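Local coordinates for peptidoglycan-recognition protein LB (Drosophila melanogaster, PDB 7NT0) that hydrolyses the bond between N-acetylmuramoyl and L-alanine in bacterial peptidoglycan as a zinc-dependent amidase, probably scavenging immunologically active fragments in fly innate immunity, at residues L18-W23 / I90-G95; R26-V31 / W75-F80; V41-S46 / V111-I116. The protein carries 1 engineered substitution. All blocks are in the same frame, centred on the assembly; numbering follows the deposited sequence.

Contact 1. Residues L18-W23 / I90-G95; sequences LSRSDW and IYTGRG. With MLD (glcnac(beta1-4)-murnac(1,6-anhydro)-L-ala-gamma-D-glu-meso-a2pm-D-ala), chain D.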
loop_
_atom_site.group_PDB
_atom_site.type_symbol
_atom_site.label_atom_id
_atom_site.label_comp_id
_atom_site.label_asym_id
_atom_site.label_seq_id
_atom_site.Cartn_x
_atom_site.Cartn_y
_atom_site.Cartn_z
ATOM N N LEU A 18 -3.724 -12.324 0.226
ATOM C CA LEU A 18 -2.648 -13.250 0.622
ATOM C C LEU A 18 -2.062 -12.779 1.949
ATOM O O LEU A 18 -1.893 -11.577 2.160
ATOM C CB LEU A 18 -1.614 -13.304 -0.490
ATOM C CG LEU A 18 -2.224 -13.730 -1.828
ATOM C CD1 LEU A 18 -1.169 -13.785 -2.926
ATOM C CD2 LEU A 18 -2.933 -15.061 -1.693
ATOM N N SER A 19 -1.759 -13.715 2.824
ATOM C CA SER A 19 -1.145 -13.454 4.127
ATOM C C SER A 19 0.326 -13.135 3.906
ATOM O O SER A 19 0.875 -13.454 2.848
ATOM C CB SER A 19 -1.300 -14.680 5.028
ATOM O OG SER A 19 -0.552 -15.763 4.491
ATOM N N ARG A 20 0.971 -12.658 4.937
ATOM C CA ARG A 20 2.435 -12.452 4.928
ATOM C C ARG A 20 3.135 -13.792 4.688
ATOM O O ARG A 20 4.082 -13.850 3.929
ATOM C CB ARG A 20 2.879 -11.870 6.268
ATOM C CG ARG A 20 2.399 -10.474 6.549
ATOM C CD ARG A 20 2.767 -10.186 8.001
ATOM N NE ARG A 20 4.215 -10.184 8.146
ATOM C CZ ARG A 20 4.964 -9.112 7.925
ATOM N NH1 ARG A 20 4.388 -7.994 7.509
ATOM N NH2 ARG A 20 6.269 -9.151 8.126
ATOM N N SER A 21 2.669 -14.871 5.311
ATOM C CA SER A 21 3.303 -16.185 5.087
ATOM C C SER A 21 3.078 -16.665 3.653
ATOM O O SER A 21 3.996 -17.289 3.107
ATOM C CB SER A 21 2.866 -17.192 6.157
ATOM O OG SER A 21 1.526 -17.490 5.995
ATOM N N ASP A 22 1.971 -16.329 3.005
ATOM C CA ASP A 22 1.727 -16.708 1.591
ATOM C C ASP A 22 2.871 -16.196 0.700
ATOM O O ASP A 22 3.190 -16.906 -0.257
ATOM C CB ASP A 22 0.370 -16.242 1.109
ATOM C CG ASP A 22 -0.801 -17.027 1.670
ATOM O OD1 ASP A 22 -0.588 -18.233 2.034
ATOM O OD2 ASP A 22 -1.890 -16.424 1.760
ATOM N N TRP A 23 3.436 -15.002 0.954
ATOM C CA TRP A 23 4.451 -14.408 0.050
ATOM C C TRP A 23 5.850 -14.536 0.649
ATOM O O TRP A 23 6.815 -14.037 0.079
ATOM C CB TRP A 23 4.109 -12.952 -0.332
ATOM C CG TRP A 23 3.936 -11.924 0.760
ATOM C CD1 TRP A 23 2.726 -11.474 1.205
ATOM C CD2 TRP A 23 4.916 -11.077 1.371
ATOM N NE1 TRP A 23 2.894 -10.474 2.115
ATOM C CE2 TRP A 23 4.227 -10.191 2.227
ATOM C CE3 TRP A 23 6.312 -10.958 1.298
ATOM C CZ2 TRP A 23 4.869 -9.215 2.972
ATOM C CZ3 TRP A 23 6.946 -9.988 2.042
ATOM C CH2 TRP A 23 6.231 -9.104 2.847
ATOM N N ILE A 90 -4.109 -9.044 -3.567
ATOM C CA ILE A 90 -3.764 -8.167 -2.417
ATOM C C ILE A 90 -2.785 -8.914 -1.528
ATOM O O ILE A 90 -3.040 -10.064 -1.171
ATOM C CB ILE A 90 -5.026 -7.772 -1.626
ATOM C CG1 ILE A 90 -6.062 -7.086 -2.503
ATOM C CG2 ILE A 90 -4.618 -6.925 -0.431
ATOM C CD1 ILE A 90 -7.476 -7.204 -1.986
ATOM N N TYR A 91 -1.676 -8.264 -1.175
ATOM C CA TYR A 91 -0.612 -8.808 -0.329
ATOM C C TYR A 91 -0.661 -8.078 1.016
ATOM O O TYR A 91 -0.512 -6.857 1.048
ATOM C CB TYR A 91 0.714 -8.626 -1.060
ATOM C CG TYR A 91 0.798 -9.500 -2.273
ATOM C CD1 TYR A 91 0.194 -9.131 -3.457
ATOM C CD2 TYR A 91 1.419 -10.735 -2.214
ATOM C CE1 TYR A 91 0.234 -9.932 -4.583
ATOM C CE2 TYR A 91 1.499 -11.546 -3.334
ATOM C CZ TYR A 91 0.888 -11.157 -4.512
ATOM O OH TYR A 91 0.902 -11.999 -5.579
ATOM N N THR A 92 -0.769 -8.821 2.104
ATOM C CA THR A 92 -0.741 -8.222 3.449
ATOM C C THR A 92 0.681 -7.744 3.709
ATOM O O THR A 92 1.619 -8.532 3.611
ATOM C CB THR A 92 -1.173 -9.211 4.526
ATOM O OG1 THR A 92 -2.482 -9.665 4.180
ATOM C CG2 THR A 92 -1.111 -8.611 5.909
ATOM N N GLY A 93 0.825 -6.470 4.035
ATOM C CA GLY A 93 2.100 -5.912 4.504
ATOM C C GLY A 93 2.030 -5.872 6.017
ATOM O O GLY A 93 1.847 -6.948 6.661
ATOM N N ARG A 94 2.031 -4.677 6.584
ATOM C CA ARG A 94 1.815 -4.551 8.048
ATOM C C ARG A 94 0.373 -4.876 8.425
ATOM O O ARG A 94 0.168 -5.289 9.577
ATOM C CB ARG A 94 2.148 -3.160 8.527
ATOM C CG ARG A 94 3.597 -2.829 8.240
ATOM C CD ARG A 94 4.085 -1.703 9.070
ATOM N NE ARG A 94 5.463 -1.428 8.752
ATOM C CZ ARG A 94 6.284 -0.668 9.484
ATOM N NH1 ARG A 94 5.865 -0.059 10.574
ATOM N NH2 ARG A 94 7.541 -0.509 9.113
ATOM N N GLY A 95 -0.568 -4.734 7.508
ATOM C CA GLY A 95 -1.963 -5.066 7.776
ATOM C C GLY A 95 -2.714 -3.941 8.474
ATOM O O GLY A 95 -2.212 -2.803 8.604
HETATM C CAI MLD D . 6.922 4.818 -2.331
HETATM C CAL MLD D . 6.765 5.265 -0.936
HETATM O OAM MLD D . 6.132 6.277 -0.711
HETATM N N MLD D . 7.425 4.541 -0.029
HETATM C CA MLD D . 7.276 4.785 1.385
HETATM C CB MLD D . 7.505 3.498 2.167
HETATM C C MLD D . 8.197 5.882 1.921
HETATM O O MLD D . 9.401 5.851 1.699
HETATM N NAN MLD D . 7.612 6.824 2.639
HETATM C CAO MLD D . 8.330 7.602 3.620
HETATM C CAP MLD D . 8.164 9.126 3.388
HETATM O OBA MLD D . 9.178 9.792 3.445
HETATM O OAQ MLD D . 7.045 9.602 3.078
HETATM C CBB MLD D . 7.903 7.074 4.974
HETATM C CBC MLD D . 8.906 7.347 6.032
HETATM C CBD MLD D . 8.293 6.940 7.340
HETATM O OBE MLD D . 7.081 7.040 7.575
HETATM N NBF MLD D . 9.179 6.483 8.223
HETATM C CBG MLD D . 8.771 6.199 9.574
HETATM C CBH MLD D . 8.400 7.494 10.332
HETATM O OBI MLD D . 8.928 8.545 9.999
HETATM N NBJ MLD D . 7.431 7.457 11.266
HETATM C CBK MLD D . 7.001 8.632 12.046
HETATM C CBL MLD D . 7.041 8.320 13.537
HETATM C CBM MLD D . 5.569 9.151 11.760
HETATM O OBO MLD D . 4.657 8.318 11.620
HETATM O OBN MLD D . 5.387 10.372 11.766
HETATM C CBP MLD D . 9.930 5.389 10.151
HETATM C CBQ MLD D . 9.426 4.334 11.082
HETATM C CBR MLD D . 10.454 3.338 11.574
HETATM C CBS MLD D . 9.856 2.308 12.523
HETATM C CBT MLD D . 8.859 1.396 11.772
HETATM O OBV MLD D . 9.304 0.657 10.868
HETATM O OBU MLD D . 7.692 1.414 12.173
HETATM N NBW MLD D . 9.148 3.017 13.626
#
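Trp23 and Tyr91 meet at the edge of the mixed beta-sheet of this amidase fold, where the short outer strand 17-18 runs parallel to strand 90-92. The pair is an offset edge-to-face contact: Tyr91 turns its CD2 edge toward the five-membered ring of the indole, planes at 64° and centroids 5.8 Å apart. Leu18 lies alongside the phenol and points the same way, with CD1 3.5 Å from CE2 of Tyr91. The indole owes its place to a first torsion that sets CG between the backbone N and the carbonyl carbon (chi1 58°), and its NE1 donates to Thr92 O at 2.8 Å with the acceptor in the ring plane. A leucine at Trp23 would probably leave Thr92 O without this donor and open a gap beside the Tyr91 edge. Leu18 O is gripped twice by Thr92, through the backbone N and through OG1, the latter at 2.8 Å. Further along, Arg94 closes two bonds on the diaminopimelate carboxylate of the bound muropeptide, while Arg20, bent at chi3, forms a salt bridge with Asp77. Arg20 NH1 also donates to Gly93 O at 2.9 Å, from well above the carbonyl plane.

Contact 2. Residues R26-V31 / W75-F80; sequences RLPKSV and WNDIGF. Engineered in segment 75-80: Phe80 (natural residue Tyr). With MLD (glcnac(beta1-4)-murnac(1,6-anhydro)-L-ala-gamma-D-glu-meso-a2pm-D-ala), chain D.
Lys29 N donates to Asn76 O over 2.8 Å in a nearly straight bond (167°) that lies in the carbonyl plane on a lone pair. The same lysine returns with its side chain: bends at chi3 (-89°) and chi4 curl the chain back, and NZ reaches Trp75 O at 2.8 Å in a weak bond. Two successive carbonyls are thus held by one residue, and Asn76 O takes a further bond from Gln70 of helix 55-72. Both segments are loops, one between strands 17-18 and 38-45, the other following helix 55-72; 75-80 lines the peptidoglycan-binding groove of this PGRP domain, and 26-31 packs against that loop. On the ligand side, Asn76 N donates to OBV of the diaminopimelate carboxylate of MLD at 2.9 Å, while the Trp75 ring lays one face against the stem peptide near NBF. Phe80, engineered from tyrosine, brings CZ to 3.4 Å from N of the ligand's lactyl-L-alanine amide. Across the loops, Pro28 CA makes a CH...O contact with Asn76 O, and Asn76 ND2 lies 3.7 Å from Lys29 CB. Farther out, Ser30 O touches Asn76 CB, and the Pro28 ring runs alongside Asp77, the salt-bridge partner of Arg20.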
loop_
_atom_site.group_PDB
_atom_site.type_symbol
_atom_site.label_atom_id
_atom_site.label_comp_id
_atom_site.label_asym_id
_atom_site.label_seq_id
_atom_site.Cartn_x
_atom_site.Cartn_y
_atom_site.Cartn_z
ATOM N N ARG A 26 9.636 -12.156 5.851
ATOM C CA ARG A 26 10.419 -12.174 7.110
ATOM C C ARG A 26 9.514 -11.642 8.237
ATOM O O ARG A 26 8.570 -10.865 8.006
ATOM C CB ARG A 26 11.681 -11.303 6.955
ATOM C CG ARG A 26 12.582 -11.170 8.186
ATOM C CD ARG A 26 13.860 -10.324 7.972
ATOM N NE ARG A 26 14.471 -10.877 6.765
ATOM C CZ ARG A 26 14.566 -10.288 5.571
ATOM N NH1 ARG A 26 14.211 -9.020 5.385
ATOM N NH2 ARG A 26 15.054 -10.989 4.555
ATOM N N LEU A 27 9.776 -12.070 9.472
ATOM C CA LEU A 27 9.052 -11.504 10.624
ATOM C C LEU A 27 9.332 -10.022 10.713
ATOM O O LEU A 27 10.431 -9.560 10.439
ATOM C CB LEU A 27 9.530 -12.202 11.902
ATOM C CG LEU A 27 8.969 -13.614 12.073
ATOM C CD1 LEU A 27 9.609 -14.287 13.283
ATOM C CD2 LEU A 27 7.442 -13.582 12.207
ATOM N N PRO A 28 8.343 -9.237 11.166
ATOM C CA PRO A 28 8.612 -7.864 11.581
ATOM C C PRO A 28 9.580 -7.853 12.779
ATOM O O PRO A 28 9.524 -8.776 13.621
ATOM C CB PRO A 28 7.277 -7.317 12.064
ATOM C CG PRO A 28 6.244 -8.370 11.712
ATOM C CD PRO A 28 6.967 -9.670 11.471
ATOM N N LYS A 29 10.454 -6.862 12.848
ATOM C CA LYS A 29 11.392 -6.686 14.009
ATOM C C LYS A 29 10.564 -6.387 15.261
ATOM O O LYS A 29 10.880 -6.867 16.386
ATOM C CB LYS A 29 12.360 -5.551 13.713
ATOM C CG LYS A 29 13.303 -5.845 12.559
ATOM C CD LYS A 29 14.618 -5.121 12.644
ATOM C CE LYS A 29 14.620 -3.765 11.992
ATOM N NZ LYS A 29 15.315 -3.797 10.686
ATOM N N SER A 30 9.479 -5.662 15.075
ATOM C CA SER A 30 8.599 -5.184 16.152
ATOM C C SER A 30 7.277 -4.774 15.492
ATOM O O SER A 30 7.311 -4.437 14.282
ATOM C CB SER A 30 9.295 -4.035 16.848
ATOM O OG SER A 30 8.571 -3.655 17.969
ATOM N N VAL A 31 6.174 -4.804 16.232
ATOM C CA VAL A 31 4.844 -4.395 15.719
ATOM C C VAL A 31 4.249 -3.429 16.734
ATOM O O VAL A 31 4.234 -3.765 17.917
ATOM C CB VAL A 31 3.926 -5.601 15.497
ATOM C CG1 VAL A 31 2.546 -5.155 15.046
ATOM C CG2 VAL A 31 4.494 -6.607 14.521
ATOM N N TRP A 75 13.878 -0.194 9.019
ATOM C CA TRP A 75 12.504 -0.204 9.547
ATOM C C TRP A 75 12.146 -1.575 10.111
ATOM O O TRP A 75 12.882 -2.590 9.909
ATOM C CB TRP A 75 11.536 0.245 8.451
ATOM C CG TRP A 75 11.751 1.633 7.951
ATOM C CD1 TRP A 75 12.544 2.634 8.443
ATOM C CD2 TRP A 75 11.129 2.160 6.775
ATOM N NE1 TRP A 75 12.442 3.761 7.658
ATOM C CE2 TRP A 75 11.583 3.488 6.612
ATOM C CE3 TRP A 75 10.240 1.615 5.847
ATOM C CZ2 TRP A 75 11.154 4.282 5.559
ATOM C CZ3 TRP A 75 9.788 2.419 4.838
ATOM C CH2 TRP A 75 10.267 3.723 4.681
ATOM N N ASN A 76 11.039 -1.623 10.831
ATOM C CA ASN A 76 10.504 -2.829 11.499
ATOM C C ASN A 76 10.080 -3.830 10.436
ATOM O O ASN A 76 10.133 -5.025 10.701
ATOM C CB ASN A 76 9.354 -2.446 12.407
ATOM C CG ASN A 76 9.867 -1.769 13.657
ATOM O OD1 ASN A 76 9.157 -1.012 14.326
ATOM N ND2 ASN A 76 11.090 -2.076 14.001
ATOM N N ASP A 77 9.622 -3.345 9.288
ATOM C CA ASP A 77 8.913 -4.223 8.345
ATOM C C ASP A 77 8.764 -3.438 7.044
ATOM O O ASP A 77 9.082 -2.195 7.037
ATOM C CB ASP A 77 7.559 -4.615 8.914
ATOM C CG ASP A 77 6.860 -5.756 8.202
ATOM O OD1 ASP A 77 7.502 -6.419 7.374
ATOM O OD2 ASP A 77 5.650 -5.958 8.483
ATOM N N ILE A 78 8.287 -4.110 6.006
ATOM C CA ILE A 78 7.765 -3.373 4.827
ATOM C C ILE A 78 6.911 -2.217 5.355
ATOM O O ILE A 78 6.125 -2.395 6.326
ATOM C CB ILE A 78 7.028 -4.298 3.841
ATOM C CG1 ILE A 78 6.860 -3.605 2.489
ATOM C CG2 ILE A 78 5.726 -4.840 4.418
ATOM C CD1 ILE A 78 6.285 -4.479 1.413
ATOM N N GLY A 79 7.043 -1.033 4.750
ATOM C CA GLY A 79 6.413 0.186 5.295
ATOM C C GLY A 79 4.899 0.248 5.088
ATOM O O GLY A 79 4.195 0.993 5.825
ATOM N N PHE A 80 4.410 -0.445 4.058
ATOM C CA PHE A 80 3.010 -0.351 3.598
ATOM C C PHE A 80 2.126 -1.344 4.369
ATOM O O PHE A 80 2.579 -2.427 4.816
ATOM C CB PHE A 80 2.934 -0.673 2.111
ATOM C CG PHE A 80 3.818 0.165 1.246
ATOM C CD1 PHE A 80 3.535 1.499 1.062
ATOM C CD2 PHE A 80 4.907 -0.371 0.592
ATOM C CE1 PHE A 80 4.310 2.302 0.232
ATOM C CE2 PHE A 80 5.694 0.427 -0.230
ATOM C CZ PHE A 80 5.406 1.768 -0.397
HETATM C CAI MLD D . 6.922 4.818 -2.331
HETATM C CAL MLD D . 6.765 5.265 -0.936
HETATM O OAM MLD D . 6.132 6.277 -0.711
HETATM N N MLD D . 7.425 4.541 -0.029
HETATM C CA MLD D . 7.276 4.785 1.385
HETATM C CB MLD D . 7.505 3.498 2.167
HETATM C C MLD D . 8.197 5.882 1.921
HETATM O O MLD D . 9.401 5.851 1.699
HETATM N NAN MLD D . 7.612 6.824 2.639
HETATM C CAO MLD D . 8.330 7.602 3.620
HETATM C CAP MLD D . 8.164 9.126 3.388
HETATM O OBA MLD D . 9.178 9.792 3.445
HETATM O OAQ MLD D . 7.045 9.602 3.078
HETATM C CBB MLD D . 7.903 7.074 4.974
HETATM C CBC MLD D . 8.906 7.347 6.032
HETATM C CBD MLD D . 8.293 6.940 7.340
HETATM O OBE MLD D . 7.081 7.040 7.575
HETATM N NBF MLD D . 9.179 6.483 8.223
HETATM C CBG MLD D . 8.771 6.199 9.574
HETATM C CBH MLD D . 8.400 7.494 10.332
HETATM O OBI MLD D . 8.928 8.545 9.999
HETATM N NBJ MLD D . 7.431 7.457 11.266
HETATM C CBK MLD D . 7.001 8.632 12.046
HETATM C CBL MLD D . 7.041 8.320 13.537
HETATM C CBM MLD D . 5.569 9.151 11.760
HETATM O OBO MLD D . 4.657 8.318 11.620
HETATM O OBN MLD D . 5.387 10.372 11.766
HETATM C CBP MLD D . 9.930 5.389 10.151
HETATM C CBQ MLD D . 9.426 4.334 11.082
HETATM C CBR MLD D . 10.454 3.338 11.574
HETATM C CBS MLD D . 9.856 2.308 12.523
HETATM C CBT MLD D . 8.859 1.396 11.772
HETATM O OBV MLD D . 9.304 0.657 10.868
HETATM O OBU MLD D . 7.692 1.414 12.173
HETATM N NBW MLD D . 9.148 3.017 13.626
#

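Contact 3. Residues V41-S46 / V111-I116; sequences VIIHHS and VGIVLI. With ZN (zinc ion), chain C; MLD (glcnac(beta1-4)-murnac(1,6-anhydro)-L-ala-gamma-D-glu-meso-a2pm-D-ala), chain D.
Val111 opens the parallel pairing with Val41 by offering its carbonyl to Ile42 N, an N-O separation of 2.9 Å. Its own side chain lies on the sheet face that carries Val41, Ile43 and His45. Gly112 comes next, paired with Ile42, whose side chain lies on the other face; a side chain in place of this glycine would point toward the edge of the His44 ring, whose CD2 is 4.3 Å from Gly112 CA. Ile113 then bonds in both directions, its N donating to Ile42 O and its O accepting from His44 N. Its CD1 meets Val41 CG1 at 3.7 Å, the two side chains crossing at a slant, whereas Ile43 lies beside it and points the same way, bringing its CD1 to Ile113 CB. Helix 126-142 covers this apolar face through Leu135 and Ile136. These are two central parallel strands of the amidase sheet, and the opposite face holds the catalytic metal site. There His44 ND1 binds the zinc ion at 2.1 Å, joined by His154, Cys162 and OAM of the muropeptide, which coordinates at 1.9 Å. With CG anti to the carbonyl carbon (chi1 -60°), the imidazole carries Ile113 O at its edge, in the ring plane, while NE2 is hydrogen-bonded to His102, likely fixing the ring's rotation. Val114 pairs with His44 and shares its face, and its CG2, anti to the backbone N, reaches Ser46 N at 3.4 Å. Leu115 N donates to His44 O in a nearly straight bond (172°), and its CD1 returns to the apolar face at 4.2 Å from Ile43 CG2. At the strand end, Leu115 O receives a weak bond from Ser46 N, and Ile116 CA rests 3.5 Å from Ser46 OG, which is hydrogen-bonded to Gly117 N.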
loop_
_atom_site.group_PDB
_atom_site.type_symbol
_atom_site.label_atom_id
_atom_site.label_comp_id
_atom_site.label_asym_id
_atom_site.label_seq_id
_atom_site.Cartn_x
_atom_site.Cartn_y
_atom_site.Cartn_z
ATOM N N VAL A 41 -6.963 6.614 4.077
ATOM C CA VAL A 41 -6.377 5.629 3.139
ATOM C C VAL A 41 -5.426 6.412 2.233
ATOM O O VAL A 41 -5.834 7.399 1.617
ATOM C CB VAL A 41 -7.470 4.908 2.334
ATOM C CG1 VAL A 41 -6.841 4.013 1.269
ATOM C CG2 VAL A 41 -8.397 4.141 3.252
ATOM N N ILE A 42 -4.176 5.976 2.180
ATOM C CA ILE A 42 -3.101 6.675 1.449
ATOM C C ILE A 42 -2.605 5.730 0.358
ATOM O O ILE A 42 -2.180 4.611 0.651
ATOM C CB ILE A 42 -1.997 7.167 2.389
ATOM C CG1 ILE A 42 -2.619 8.134 3.414
ATOM C CG2 ILE A 42 -0.892 7.828 1.562
ATOM C CD1 ILE A 42 -1.658 8.769 4.304
ATOM N N ILE A 43 -2.710 6.159 -0.872
ATOM C CA ILE A 43 -2.298 5.376 -2.048
ATOM C C ILE A 43 -0.870 5.750 -2.436
ATOM O O ILE A 43 -0.499 6.959 -2.501
ATOM C CB ILE A 43 -3.276 5.604 -3.199
ATOM C CG1 ILE A 43 -4.716 5.293 -2.784
ATOM C CG2 ILE A 43 -2.862 4.828 -4.439
ATOM C CD1 ILE A 43 -4.936 3.858 -2.286
ATOM N N HIS A 44 -0.104 4.715 -2.748
ATOM C CA HIS A 44 1.288 4.805 -3.190
ATOM C C HIS A 44 1.429 4.033 -4.488
ATOM O O HIS A 44 0.651 3.086 -4.713
ATOM C CB HIS A 44 2.201 4.180 -2.120
ATOM C CG HIS A 44 2.136 4.807 -0.776
ATOM N ND1 HIS A 44 2.998 5.804 -0.360
ATOM C CD2 HIS A 44 1.306 4.572 0.273
ATOM C CE1 HIS A 44 2.712 6.132 0.902
ATOM N NE2 HIS A 44 1.666 5.394 1.306
ATOM N N HIS A 45 2.529 4.298 -5.213
ATOM C CA HIS A 45 3.093 3.354 -6.193
ATOM C C HIS A 45 4.477 2.949 -5.714
ATOM O O HIS A 45 5.037 3.632 -4.877
ATOM C CB HIS A 45 3.080 3.886 -7.619
ATOM C CG HIS A 45 4.139 4.909 -7.914
ATOM N ND1 HIS A 45 4.506 5.199 -9.218
ATOM C CD2 HIS A 45 4.807 5.780 -7.138
ATOM C CE1 HIS A 45 5.420 6.167 -9.196
ATOM N NE2 HIS A 45 5.623 6.536 -7.955
ATOM N N SER A 46 4.996 1.833 -6.183
ATOM C CA SER A 46 6.352 1.400 -5.736
ATOM C C SER A 46 7.428 2.191 -6.470
ATOM O O SER A 46 8.518 2.368 -5.877
ATOM C CB SER A 46 6.546 -0.090 -5.831
ATOM O OG SER A 46 6.471 -0.560 -7.156
ATOM N N VAL A 111 -4.423 3.376 6.367
ATOM C CA VAL A 111 -4.073 2.180 5.597
ATOM C C VAL A 111 -3.257 2.690 4.414
ATOM O O VAL A 111 -3.798 3.450 3.601
ATOM C CB VAL A 111 -5.336 1.431 5.136
ATOM C CG1 VAL A 111 -4.993 0.118 4.443
ATOM C CG2 VAL A 111 -6.245 1.150 6.310
ATOM N N GLY A 112 -1.995 2.262 4.321
ATOM C CA GLY A 112 -1.111 2.613 3.216
ATOM C C GLY A 112 -1.136 1.502 2.214
ATOM O O GLY A 112 -0.689 0.408 2.568
ATOM N N ILE A 113 -1.630 1.791 1.017
ATOM C CA ILE A 113 -1.740 0.754 -0.037
ATOM C C ILE A 113 -0.776 1.080 -1.166
ATOM O O ILE A 113 -0.867 2.155 -1.716
ATOM C CB ILE A 113 -3.186 0.706 -0.548
ATOM C CG1 ILE A 113 -4.172 0.498 0.605
ATOM C CG2 ILE A 113 -3.314 -0.353 -1.600
ATOM C CD1 ILE A 113 -5.582 0.663 0.201
ATOM N N VAL A 114 0.107 0.145 -1.498
ATOM C CA VAL A 114 1.027 0.342 -2.640
ATOM C C VAL A 114 0.516 -0.469 -3.810
ATOM O O VAL A 114 0.276 -1.678 -3.651
ATOM C CB VAL A 114 2.506 0.065 -2.303
ATOM C CG1 VAL A 114 2.750 -1.352 -1.849
ATOM C CG2 VAL A 114 3.379 0.449 -3.482
ATOM N N LEU A 115 0.359 0.196 -4.956
ATOM C CA LEU A 115 0.141 -0.490 -6.252
ATOM C C LEU A 115 1.525 -0.695 -6.860
ATOM O O LEU A 115 2.196 0.307 -7.228
ATOM C CB LEU A 115 -0.776 0.328 -7.159
ATOM C CG LEU A 115 -2.270 0.079 -6.875
ATOM C CD1 LEU A 115 -2.686 0.758 -5.578
ATOM C CD2 LEU A 115 -3.127 0.562 -8.022
ATOM N N ILE A 116 1.990 -1.936 -6.869
ATOM C CA ILE A 116 3.364 -2.268 -7.334
ATOM C C ILE A 116 3.519 -1.847 -8.789
ATOM O O ILE A 116 2.650 -2.162 -9.633
ATOM C CB ILE A 116 3.664 -3.755 -7.110
ATOM C CG1 ILE A 116 3.573 -4.082 -5.616
ATOM C CG2 ILE A 116 4.996 -4.122 -7.734
ATOM C CD1 ILE A 116 3.509 -5.583 -5.283
HETATM ZN ZN ZN C . 4.426 6.813 -1.484
HETATM C CAI MLD D . 6.922 4.818 -2.331
HETATM C CAL MLD D . 6.765 5.265 -0.936
HETATM O OAM MLD D . 6.132 6.277 -0.711
HETATM N N MLD D . 7.425 4.541 -0.029
HETATM C CA MLD D . 7.276 4.785 1.385
HETATM C CB MLD D . 7.505 3.498 2.167
HETATM C C MLD D . 8.197 5.882 1.921
HETATM O O MLD D . 9.401 5.851 1.699
HETATM N NAN MLD D . 7.612 6.824 2.639
HETATM C CAO MLD D . 8.330 7.602 3.620
HETATM C CAP MLD D . 8.164 9.126 3.388
HETATM O OBA MLD D . 9.178 9.792 3.445
HETATM O OAQ MLD D . 7.045 9.602 3.078
HETATM C CBB MLD D . 7.903 7.074 4.974
HETATM C CBC MLD D . 8.906 7.347 6.032
HETATM C CBD MLD D . 8.293 6.940 7.340
HETATM O OBE MLD D . 7.081 7.040 7.575
HETATM N NBF MLD D . 9.179 6.483 8.223
HETATM C CBG MLD D . 8.771 6.199 9.574
HETATM C CBH MLD D . 8.400 7.494 10.332
HETATM O OBI MLD D . 8.928 8.545 9.999
HETATM N NBJ MLD D . 7.431 7.457 11.266
HETATM C CBK MLD D . 7.001 8.632 12.046
HETATM C CBL MLD D . 7.041 8.320 13.537
HETATM C CBM MLD D . 5.569 9.151 11.760
HETATM O OBO MLD D . 4.657 8.318 11.620
HETATM O OBN MLD D . 5.387 10.372 11.766
HETATM C CBP MLD D . 9.930 5.389 10.151
HETATM C CBQ MLD D . 9.426 4.334 11.082
HETATM C CBR MLD D . 10.454 3.338 11.574
HETATM C CBS MLD D . 9.856 2.308 12.523
HETATM C CBT MLD D . 8.859 1.396 11.772
HETATM O OBV MLD D . 9.304 0.657 10.868
HETATM O OBU MLD D . 7.692 1.414 12.173
HETATM N NBW MLD D . 9.148 3.017 13.626
#

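How the contacts relate
Contact 3 is the buried centre, with every touching residue enclosed; contacts 1 and 2 are partly buried, and contact 2 has exposed residues. Contacts 1 and 3 belong to the same sheet, one at its margin and the other in its middle, whereas contact 2 joins two loops. Chemistry follows place in the fold, as this protein illustrates: a regular ladder with apolar packing and a metal in contact 3, mixed backbone and side-chain bonds in contact 1, scattered polar links in contact 2. The Arg20-Asp77 salt bridge ties contact 1 to contact 2. Contacts 1 and 2 share the ligand's diaminopimelate carboxylate, and contact 2 also reaches, through engineered Phe80, toward the zinc-bound end that contact 3 holds.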